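Local coordinates for Rho GTPase-activating protein 5 (Homo sapiens, PDB 5U4V) that probably stimulates GTP hydrolysis by Rho-family GTPases as a GTPase-activating protein, and carries pseudoGTPase domains, at residues 17-22 with 74-79; 34-39 with 43-48; 130-135 with 140-145. All blocks are in the same frame, centred on the assembly; numbering follows the deposited sequence.

The three contacts sample one central sheet of a Ras-like G-domain fold. Contact 1 sets the start of helix 19-28 against the end of strand 69-75, contact 2 builds the hairpin at one margin of the sheet, and contact 3 packs helix 124-138 on the strand at the other margin. Contacts 1 and 3, whose centres are 14 Å apart, meet through aromatic rings, with Phe75 CZ 3.5 Å from Phe142 CE1. Contact 2 is nested along the chain within the loop closed by contact 1; their nearest atoms are about 6 Å apart. The centres of contacts 2 and 3 are 23 Å apart. Residues 17-22 probably occupy the place of the P-loop of active Ras-like GTPases.

Contact 1: 17-22 with 74-79; sequences DGLAQE and VFNSIE
Leu19 reaches from the first turn of helix 19-28 to the end of strand 69-75 and carries nearly all of the contact. Its CG sits anti to the backbone N (chi1 -157°), which sends the branched end across to the strand. CD2 comes to the backbone there, 3.5 Å from Phe75 CA and 3.7 Å from Val74 O, while CG lies 3.7 Å from Val74 CG1. Val74 is buried as well, its side chain also touching Ile13 and Ala114 of the neighbouring strands. At the outer border of this apolar patch the amide of Asn76 runs past the two methyls: OD1 is 3.9 Å from Leu19 CD2, and ND2 is the same 3.9 Å from Leu19 CD1. In a Ras-like fold the turn entering helix 19-28 is where the P-loop lies, yet DGLAQE lacks its Gly-Lys-Ser/Thr signature, consistent with a pseudoGTPase. Gly18 is the N-cap residue, and its carbonyl O accepts from both Gln21 N and Glu22 N. Ser77 takes the same position before helix 78-96, its OG hydrogen-bonded to Ser80 OG. Toward solvent the segments draw apart. Asp17 and Glu79 do not touch: OD2 of Asp17 is 5.7 Å from OE1 of Glu79, and the like charges are probably eased by Lys16, which forms a salt bridge with Glu79 OE2.

Contact 2: 34-39 with 43-48; sequences DEYALD and YELDLR
The beta hairpin formed by strands 36-38 and 41-50, at one margin of the sheet, is held here by Tyr36 and Tyr43, an antiparallel hydrogen-bonded pair. Two backbone bonds join them, from Tyr43 N to Tyr36 O and from Tyr36 N to Tyr43 O, the second more bent than the first. The short strand axes diverge, with 120° between their directions, and this is the one bridge between the segments. Both tyrosine side chains lie on the same face but serve different neighbours. Tyr36 has CG anti to its carbonyl carbon (chi1 -57°), which carries the ring across Leu45, its CD2 edge 3.7 Å from Leu45 CB; beyond it the ring touches Ile27 and Arg28 of helix 19-28. The Tyr43 ring heads the other way, toward Leu38: CE1 is 3.9 Å from Leu38 CB, and Leu38 O meets the ring edge in plane, 3.6 Å from CE1. Leu167 of helix 156-173 packs on both Leu38 and Tyr43. At the border, Glu35 bends at its second torsion and brings OE1 to 3.7 Å from Glu44 CB. The two carboxylates, their planes 52° apart, leave Glu35 OE1 4.8 Å from Glu44 OE2. The pairing thus rests on two backbone bonds and apolar flanks, while the acidic pair adds a likely electrostatic cost that Lys8, in a long, weak ion pair with Glu44 OE1, may partly offset.

Contact 3: 130-135 with 140-145; sequences QGQQLA and CPFVDV
This is a helix-on-sheet contact at the edge strand of the central sheet, in which Phe142 of strand 142-145 packs against Gly131, Gln132 and Ala135 of helix 124-138. The two short axes run roughly antiparallel, 146° between their directions, and approach to 9.2 Å. With CG anti to the backbone N (chi1 174°), the Phe142 ring projects from the strand to the helix, where Gln132 N and Gly131 O lie over one of its faces. Gly131 has no side chain, and a CB on that residue would point toward the ring. The Gln132 side chain folds back at its second torsion and sets its amide at a steep 73° to the ring, OE1 making the nearest approach, 3.1 Å from Phe142 CD2. One turn further along the helix, Ala135 CB lies 3.6 Å from Phe142 CB. With an alanine here instead of Phe142 the ring beside which Gln132 OE1 lies is gone, which would probably open a gap beside Gly131 and leave the Gln132 amide freer to turn. The loop joining helix to strand is tied by a nearly straight hydrogen bond from Cys140 N to Ala135 O, 3.1 Å long. Cys140 SG adds a looser apolar touch, 4.1 Å from Ala135 CB. Farther along, Asp144 makes a salt bridge to Arg128, a second tie between helix and strand. Leu111 of strand 109-114 touches both Ala135 and Phe142 and pairs by backbone bonds with Pro141 and Val143. Strand 109-114, helix 124-138 and strand 142-145 thus form a beta-alpha-beta crossover between adjacent parallel strands, the closing unit of the sheet in Ras-like G domains.

Contact 1: 17-22 with 74-79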
loop_
_atom_site.group_PDB
_atom_site.type_symbol
_atom_site.label_atom_id
_atom_site.label_comp_id
_atom_site.label_asym_id
_atom_site.label_seq_id
_atom_site.Cartn_x
_atom_site.Cartn_y
_atom_site.Cartn_z
ATOM N N ASP A 17 -5.988 12.759 3.171
ATOM C CA ASP A 17 -5.393 13.781 4.053
ATOM C C ASP A 17 -3.875 13.606 4.182
ATOM O O ASP A 17 -3.337 13.445 5.282
ATOM C CB ASP A 17 -6.090 13.802 5.436
ATOM C CG ASP A 17 -7.345 14.676 5.479
ATOM O OD1 ASP A 17 -7.945 14.994 4.429
ATOM O OD2 ASP A 17 -7.738 15.082 6.614
ATOM N N GLY A 18 -3.204 13.605 3.035
ATOM C CA GLY A 18 -1.733 13.625 2.977
ATOM C C GLY A 18 -1.074 12.334 3.452
ATOM O O GLY A 18 0.154 12.233 3.512
ATOM N N LEU A 19 -1.911 11.360 3.819
ATOM C CA LEU A 19 -1.437 10.103 4.393
ATOM C C LEU A 19 -0.525 9.337 3.409
ATOM O O LEU A 19 0.468 8.747 3.789
ATOM C CB LEU A 19 -2.628 9.252 4.778
ATOM C CG LEU A 19 -2.412 8.184 5.838
ATOM C CD1 LEU A 19 -1.870 8.791 7.099
ATOM C CD2 LEU A 19 -3.781 7.567 6.144
ATOM N N ALA A 20 -0.896 9.374 2.141
ATOM C CA ALA A 20 -0.121 8.747 1.097
ATOM C C ALA A 20 1.192 9.484 0.863
ATOM O O ALA A 20 2.147 8.905 0.389
ATOM C CB ALA A 20 -0.912 8.646 -0.200
ATOM N N GLN A 21 1.233 10.759 1.241
ATOM C CA GLN A 21 2.410 11.556 0.991
ATOM C C GLN A 21 3.452 11.346 2.068
ATOM O O GLN A 21 4.676 11.317 1.795
ATOM C CB GLN A 21 2.039 13.031 0.873
ATOM C CG GLN A 21 3.244 13.906 0.527
ATOM C CD GLN A 21 3.916 13.393 -0.737
ATOM O OE1 GLN A 21 3.283 13.306 -1.781
ATOM N NE2 GLN A 21 5.192 13.013 -0.640
ATOM N N GLU A 22 2.984 11.243 3.302
ATOM C CA GLU A 22 3.852 11.037 4.457
ATOM C C GLU A 22 4.554 9.691 4.317
ATOM O O GLU A 22 5.747 9.567 4.591
ATOM C CB GLU A 22 3.075 11.115 5.768
ATOM C CG GLU A 22 2.749 12.528 6.224
ATOM C CD GLU A 22 1.347 12.647 6.840
ATOM O OE1 GLU A 22 1.214 12.675 8.101
ATOM O OE2 GLU A 22 0.353 12.651 6.055
ATOM N N VAL A 74 -3.208 3.049 2.480
ATOM C CA VAL A 74 -2.917 3.467 3.851
ATOM C C VAL A 74 -4.156 4.197 4.373
ATOM O O VAL A 74 -4.799 4.953 3.666
ATOM C CB VAL A 74 -1.696 4.441 3.913
ATOM C CG1 VAL A 74 -1.187 4.680 5.327
ATOM C CG2 VAL A 74 -0.597 3.959 3.033
ATOM N N PHE A 75 -4.475 3.939 5.628
ATOM C CA PHE A 75 -5.593 4.554 6.325
ATOM C C PHE A 75 -5.257 4.550 7.819
ATOM O O PHE A 75 -4.473 3.689 8.291
ATOM C CB PHE A 75 -6.895 3.778 6.051
ATOM C CG PHE A 75 -6.878 2.365 6.550
ATOM C CD1 PHE A 75 -6.194 1.369 5.848
ATOM C CD2 PHE A 75 -7.487 2.028 7.789
ATOM C CE1 PHE A 75 -6.152 0.084 6.356
ATOM C CE2 PHE A 75 -7.423 0.742 8.263
ATOM C CZ PHE A 75 -6.780 -0.226 7.547
ATOM N N ASN A 76 -5.822 5.519 8.545
ATOM C CA ASN A 76 -5.609 5.639 9.974
ATOM C C ASN A 76 -6.892 5.944 10.773
ATOM O O ASN A 76 -6.841 6.335 11.945
ATOM C CB ASN A 76 -4.511 6.674 10.258
ATOM C CG ASN A 76 -4.906 8.063 9.895
ATOM O OD1 ASN A 76 -5.934 8.284 9.263
ATOM N ND2 ASN A 76 -4.082 9.028 10.298
ATOM N N SER A 77 -8.038 5.799 10.131
ATOM C CA SER A 77 -9.310 6.109 10.777
ATOM C C SER A 77 -10.446 5.568 9.951
ATOM O O SER A 77 -10.234 4.989 8.872
ATOM C CB SER A 77 -9.445 7.614 10.997
ATOM O OG SER A 77 -9.440 8.281 9.752
ATOM N N ILE A 78 -11.654 5.738 10.468
ATOM C CA ILE A 78 -12.857 5.286 9.762
ATOM C C ILE A 78 -12.985 6.020 8.441
ATOM O O ILE A 78 -13.318 5.416 7.424
ATOM C CB ILE A 78 -14.101 5.464 10.641
ATOM C CG1 ILE A 78 -13.983 4.553 11.871
ATOM C CG2 ILE A 78 -15.373 5.125 9.876
ATOM C CD1 ILE A 78 -14.989 4.829 12.977
ATOM N N GLU A 79 -12.696 7.308 8.447
ATOM C CA GLU A 79 -12.855 8.101 7.247
ATOM C C GLU A 79 -11.885 7.616 6.165
ATOM O O GLU A 79 -12.296 7.372 5.022
ATOM C CB GLU A 79 -12.680 9.603 7.525
ATOM C CG GLU A 79 -12.928 10.436 6.274
ATOM C CD GLU A 79 -12.896 11.942 6.494
ATOM O OE1 GLU A 79 -12.607 12.394 7.636
ATOM O OE2 GLU A 79 -13.178 12.680 5.520
#

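Contact 2: 34-39 with 43-48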
loop_
_atom_site.group_PDB
_atom_site.type_symbol
_atom_site.label_atom_id
_atom_site.label_comp_id
_atom_site.label_asym_id
_atom_site.label_seq_id
_atom_site.Cartn_x
_atom_site.Cartn_y
_atom_site.Cartn_z
ATOM N N ASP A 34 19.168 6.563 -4.826
ATOM C CA ASP A 34 17.860 6.614 -5.463
ATOM C C ASP A 34 17.386 5.203 -5.766
ATOM O O ASP A 34 16.810 4.944 -6.812
ATOM C CB ASP A 34 17.908 7.463 -6.755
ATOM C CG ASP A 34 18.572 8.822 -6.554
ATOM O OD1 ASP A 34 18.548 9.318 -5.420
ATOM O OD2 ASP A 34 19.113 9.396 -7.530
ATOM N N GLU A 35 17.657 4.280 -4.853
ATOM C CA GLU A 35 17.275 2.887 -5.016
ATOM C C GLU A 35 17.031 2.277 -3.635
ATOM O O GLU A 35 17.235 2.934 -2.624
ATOM C CB GLU A 35 18.365 2.154 -5.768
ATOM C CG GLU A 35 17.850 0.982 -6.529
ATOM C CD GLU A 35 18.505 0.760 -7.876
ATOM O OE1 GLU A 35 18.087 -0.224 -8.537
ATOM O OE2 GLU A 35 19.433 1.534 -8.268
ATOM N N TYR A 36 16.550 1.043 -3.570
ATOM C CA TYR A 36 16.124 0.496 -2.285
ATOM C C TYR A 36 16.634 -0.887 -2.040
ATOM O O TYR A 36 16.638 -1.730 -2.916
ATOM C CB TYR A 36 14.620 0.537 -2.155
ATOM C CG TYR A 36 14.077 1.918 -2.314
ATOM C CD1 TYR A 36 13.928 2.743 -1.211
ATOM C CD2 TYR A 36 13.755 2.422 -3.571
ATOM C CE1 TYR A 36 13.427 4.029 -1.350
ATOM C CE2 TYR A 36 13.276 3.708 -3.724
ATOM C CZ TYR A 36 13.078 4.507 -2.602
ATOM O OH TYR A 36 12.604 5.814 -2.776
ATOM N N ALA A 37 17.079 -1.109 -0.819
ATOM C CA ALA A 37 17.626 -2.372 -0.418
ATOM C C ALA A 37 16.626 -3.127 0.432
ATOM O O ALA A 37 16.165 -2.654 1.491
ATOM C CB ALA A 37 18.876 -2.134 0.363
ATOM N N LEU A 38 16.267 -4.302 -0.051
ATOM C CA LEU A 38 15.344 -5.149 0.666
ATOM C C LEU A 38 15.751 -6.594 0.485
ATOM O O LEU A 38 15.912 -7.065 -0.646
ATOM C CB LEU A 38 13.891 -4.933 0.200
ATOM C CG LEU A 38 12.865 -5.883 0.824
ATOM C CD1 LEU A 38 12.457 -5.391 2.205
ATOM C CD2 LEU A 38 11.634 -5.974 -0.085
ATOM N N ASP A 39 15.921 -7.291 1.618
ATOM C CA ASP A 39 16.183 -8.724 1.642
ATOM C C ASP A 39 17.416 -9.105 0.818
ATOM O O ASP A 39 17.455 -10.164 0.176
ATOM C CB ASP A 39 14.935 -9.496 1.173
ATOM C CG ASP A 39 13.788 -9.464 2.197
ATOM O OD1 ASP A 39 14.041 -9.076 3.362
ATOM O OD2 ASP A 39 12.633 -9.838 1.860
ATOM N N TYR A 43 16.079 -2.650 -5.247
ATOM C CA TYR A 43 14.918 -2.365 -6.083
ATOM C C TYR A 43 14.933 -0.889 -6.403
ATOM O O TYR A 43 15.237 -0.060 -5.513
ATOM C CB TYR A 43 13.621 -2.729 -5.352
ATOM C CG TYR A 43 13.480 -4.202 -5.014
ATOM C CD1 TYR A 43 14.049 -4.739 -3.841
ATOM C CD2 TYR A 43 12.733 -5.065 -5.846
ATOM C CE1 TYR A 43 13.915 -6.088 -3.533
ATOM C CE2 TYR A 43 12.576 -6.410 -5.529
ATOM C CZ TYR A 43 13.175 -6.912 -4.372
ATOM O OH TYR A 43 13.063 -8.257 -4.087
ATOM N N GLU A 44 14.608 -0.541 -7.644
ATOM C CA GLU A 44 14.245 0.843 -7.883
ATOM C C GLU A 44 12.737 1.013 -7.817
ATOM O O GLU A 44 12.026 0.554 -8.687
ATOM C CB GLU A 44 14.874 1.443 -9.155
ATOM C CG GLU A 44 14.721 0.647 -10.438
ATOM C CD GLU A 44 15.098 1.481 -11.657
ATOM O OE1 GLU A 44 14.728 2.685 -11.699
ATOM O OE2 GLU A 44 15.757 0.937 -12.576
ATOM N N LEU A 45 12.271 1.652 -6.765
ATOM C CA LEU A 45 10.851 1.896 -6.583
ATOM C C LEU A 45 10.510 3.324 -6.980
ATOM O O LEU A 45 11.229 4.276 -6.663
ATOM C CB LEU A 45 10.468 1.655 -5.132
ATOM C CG LEU A 45 10.728 0.200 -4.709
ATOM C CD1 LEU A 45 10.527 0.004 -3.231
ATOM C CD2 LEU A 45 9.804 -0.731 -5.501
ATOM N N ASP A 46 9.402 3.468 -7.684
ATOM C CA ASP A 46 8.829 4.780 -7.927
ATOM C C ASP A 46 7.562 4.901 -7.136
ATOM O O ASP A 46 6.508 4.448 -7.553
ATOM C CB ASP A 46 8.561 4.999 -9.433
ATOM C CG ASP A 46 9.829 5.175 -10.241
ATOM O OD1 ASP A 46 10.940 5.311 -9.682
ATOM O OD2 ASP A 46 9.722 5.175 -11.483
ATOM N N LEU A 47 7.647 5.578 -6.005
ATOM C CA LEU A 47 6.492 5.780 -5.154
ATOM C C LEU A 47 5.683 6.971 -5.594
ATOM O O LEU A 47 6.129 8.118 -5.544
ATOM C CB LEU A 47 6.903 5.915 -3.692
ATOM C CG LEU A 47 7.560 4.598 -3.251
ATOM C CD1 LEU A 47 8.175 4.740 -1.872
ATOM C CD2 LEU A 47 6.643 3.377 -3.336
ATOM N N ARG A 48 4.464 6.690 -6.019
ATOM C CA ARG A 48 3.577 7.721 -6.505
ATOM C C ARG A 48 2.349 7.820 -5.629
ATOM O O ARG A 48 1.400 7.063 -5.817
ATOM C CB ARG A 48 3.146 7.374 -7.917
ATOM C CG ARG A 48 4.250 7.391 -8.943
ATOM C CD ARG A 48 3.693 7.153 -10.329
ATOM N NE ARG A 48 4.766 7.134 -11.302
ATOM C CZ ARG A 48 4.622 6.802 -12.588
ATOM N NH1 ARG A 48 3.433 6.471 -13.092
ATOM N NH2 ARG A 48 5.677 6.807 -13.394
#

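Contact 3: 130-135 with 140-145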
loop_
_atom_site.group_PDB
_atom_site.type_symbol
_atom_site.label_atom_id
_atom_site.label_comp_id
_atom_site.label_asym_id
_atom_site.label_seq_id
_atom_site.Cartn_x
_atom_site.Cartn_y
_atom_site.Cartn_z
ATOM N N GLN A 130 -12.423 -4.133 10.204
ATOM C CA GLN A 130 -12.954 -3.711 8.917
ATOM C C GLN A 130 -11.884 -3.688 7.836
ATOM O O GLN A 130 -12.158 -4.018 6.665
ATOM C CB GLN A 130 -13.675 -2.364 9.031
ATOM C CG GLN A 130 -14.878 -2.361 9.966
ATOM C CD GLN A 130 -16.089 -3.073 9.401
ATOM O OE1 GLN A 130 -16.757 -2.571 8.489
ATOM N NE2 GLN A 130 -16.392 -4.241 9.950
ATOM N N GLY A 131 -10.654 -3.350 8.233
ATOM C CA GLY A 131 -9.559 -3.384 7.282
ATOM C C GLY A 131 -9.266 -4.815 6.840
ATOM O O GLY A 131 -8.954 -5.066 5.668
ATOM N N GLN A 132 -9.358 -5.754 7.779
ATOM C CA GLN A 132 -9.112 -7.157 7.497
ATOM C C GLN A 132 -10.184 -7.786 6.613
ATOM O O GLN A 132 -9.898 -8.689 5.851
ATOM C CB GLN A 132 -8.948 -7.933 8.804
ATOM C CG GLN A 132 -8.446 -9.352 8.622
ATOM C CD GLN A 132 -7.101 -9.412 7.917
ATOM O OE1 GLN A 132 -6.117 -8.835 8.364
ATOM N NE2 GLN A 132 -7.068 -10.093 6.801
ATOM N N GLN A 133 -11.419 -7.306 6.715
ATOM C CA GLN A 133 -12.463 -7.762 5.805
ATOM C C GLN A 133 -12.275 -7.150 4.419
ATOM O O GLN A 133 -12.507 -7.807 3.392
ATOM C CB GLN A 133 -13.844 -7.453 6.348
ATOM C CG GLN A 133 -14.269 -8.355 7.500
ATOM C CD GLN A 133 -15.770 -8.274 7.795
ATOM O OE1 GLN A 133 -16.402 -7.239 7.578
ATOM N NE2 GLN A 133 -16.347 -9.370 8.303
ATOM N N LEU A 134 -11.820 -5.901 4.392
ATOM C CA LEU A 134 -11.482 -5.294 3.125
ATOM C C LEU A 134 -10.331 -6.088 2.503
ATOM O O LEU A 134 -10.400 -6.461 1.328
ATOM C CB LEU A 134 -11.146 -3.808 3.274
ATOM C CG LEU A 134 -10.733 -3.134 1.949
ATOM C CD1 LEU A 134 -11.806 -3.362 0.883
ATOM C CD2 LEU A 134 -10.415 -1.637 2.067
ATOM N N ALA A 135 -9.304 -6.364 3.302
ATOM C CA ALA A 135 -8.143 -7.143 2.827
ATOM C C ALA A 135 -8.574 -8.504 2.313
ATOM O O ALA A 135 -8.121 -8.953 1.254
ATOM C CB ALA A 135 -7.130 -7.311 3.945
ATOM N N CYS A 140 -5.500 -9.482 -0.361
ATOM C CA CYS A 140 -4.268 -8.744 -0.309
ATOM C C CYS A 140 -3.744 -8.754 1.120
ATOM O O CYS A 140 -4.539 -8.858 2.061
ATOM C CB CYS A 140 -4.462 -7.310 -0.783
ATOM S SG CYS A 140 -5.517 -6.286 0.264
ATOM N N PRO A 141 -2.420 -8.665 1.281
ATOM C CA PRO A 141 -1.882 -8.578 2.633
ATOM C C PRO A 141 -2.395 -7.341 3.361
ATOM O O PRO A 141 -2.595 -6.288 2.766
ATOM C CB PRO A 141 -0.374 -8.464 2.428
ATOM C CG PRO A 141 -0.141 -9.119 1.097
ATOM C CD PRO A 141 -1.351 -8.723 0.270
ATOM N N PHE A 142 -2.652 -7.514 4.651
ATOM C CA PHE A 142 -2.957 -6.399 5.511
ATOM C C PHE A 142 -1.872 -6.250 6.572
ATOM O O PHE A 142 -1.664 -7.152 7.371
ATOM C CB PHE A 142 -4.335 -6.589 6.142
ATOM C CG PHE A 142 -4.669 -5.558 7.148
ATOM C CD1 PHE A 142 -4.681 -4.232 6.806
ATOM C CD2 PHE A 142 -4.965 -5.914 8.458
ATOM C CE1 PHE A 142 -5.050 -3.257 7.717
ATOM C CE2 PHE A 142 -5.323 -4.945 9.402
ATOM C CZ PHE A 142 -5.348 -3.605 9.033
ATOM N N VAL A 143 -1.218 -5.088 6.570
ATOM C CA VAL A 143 -0.135 -4.753 7.507
ATOM C C VAL A 143 -0.435 -3.578 8.428
ATOM O O VAL A 143 -0.932 -2.554 7.986
ATOM C CB VAL A 143 1.207 -4.506 6.747
ATOM C CG1 VAL A 143 2.350 -4.306 7.736
ATOM C CG2 VAL A 143 1.571 -5.677 5.817
ATOM N N ASP A 144 -0.119 -3.712 9.711
ATOM C CA ASP A 144 -0.167 -2.580 10.651
ATOM C C ASP A 144 1.201 -1.925 10.814
ATOM O O ASP A 144 2.173 -2.603 11.161
ATOM C CB ASP A 144 -0.630 -3.032 12.043
ATOM C CG ASP A 144 -1.925 -3.800 12.021
ATOM O OD1 ASP A 144 -2.783 -3.571 11.149
ATOM O OD2 ASP A 144 -2.093 -4.646 12.904
ATOM N N VAL A 145 1.270 -0.608 10.597
ATOM C CA VAL A 145 2.515 0.153 10.776
ATOM C C VAL A 145 2.385 1.242 11.830
ATOM O O VAL A 145 1.890 2.347 11.552
ATOM C CB VAL A 145 3.064 0.749 9.457
ATOM C CG1 VAL A 145 4.471 1.278 9.674
ATOM C CG2 VAL A 145 3.046 -0.302 8.352
#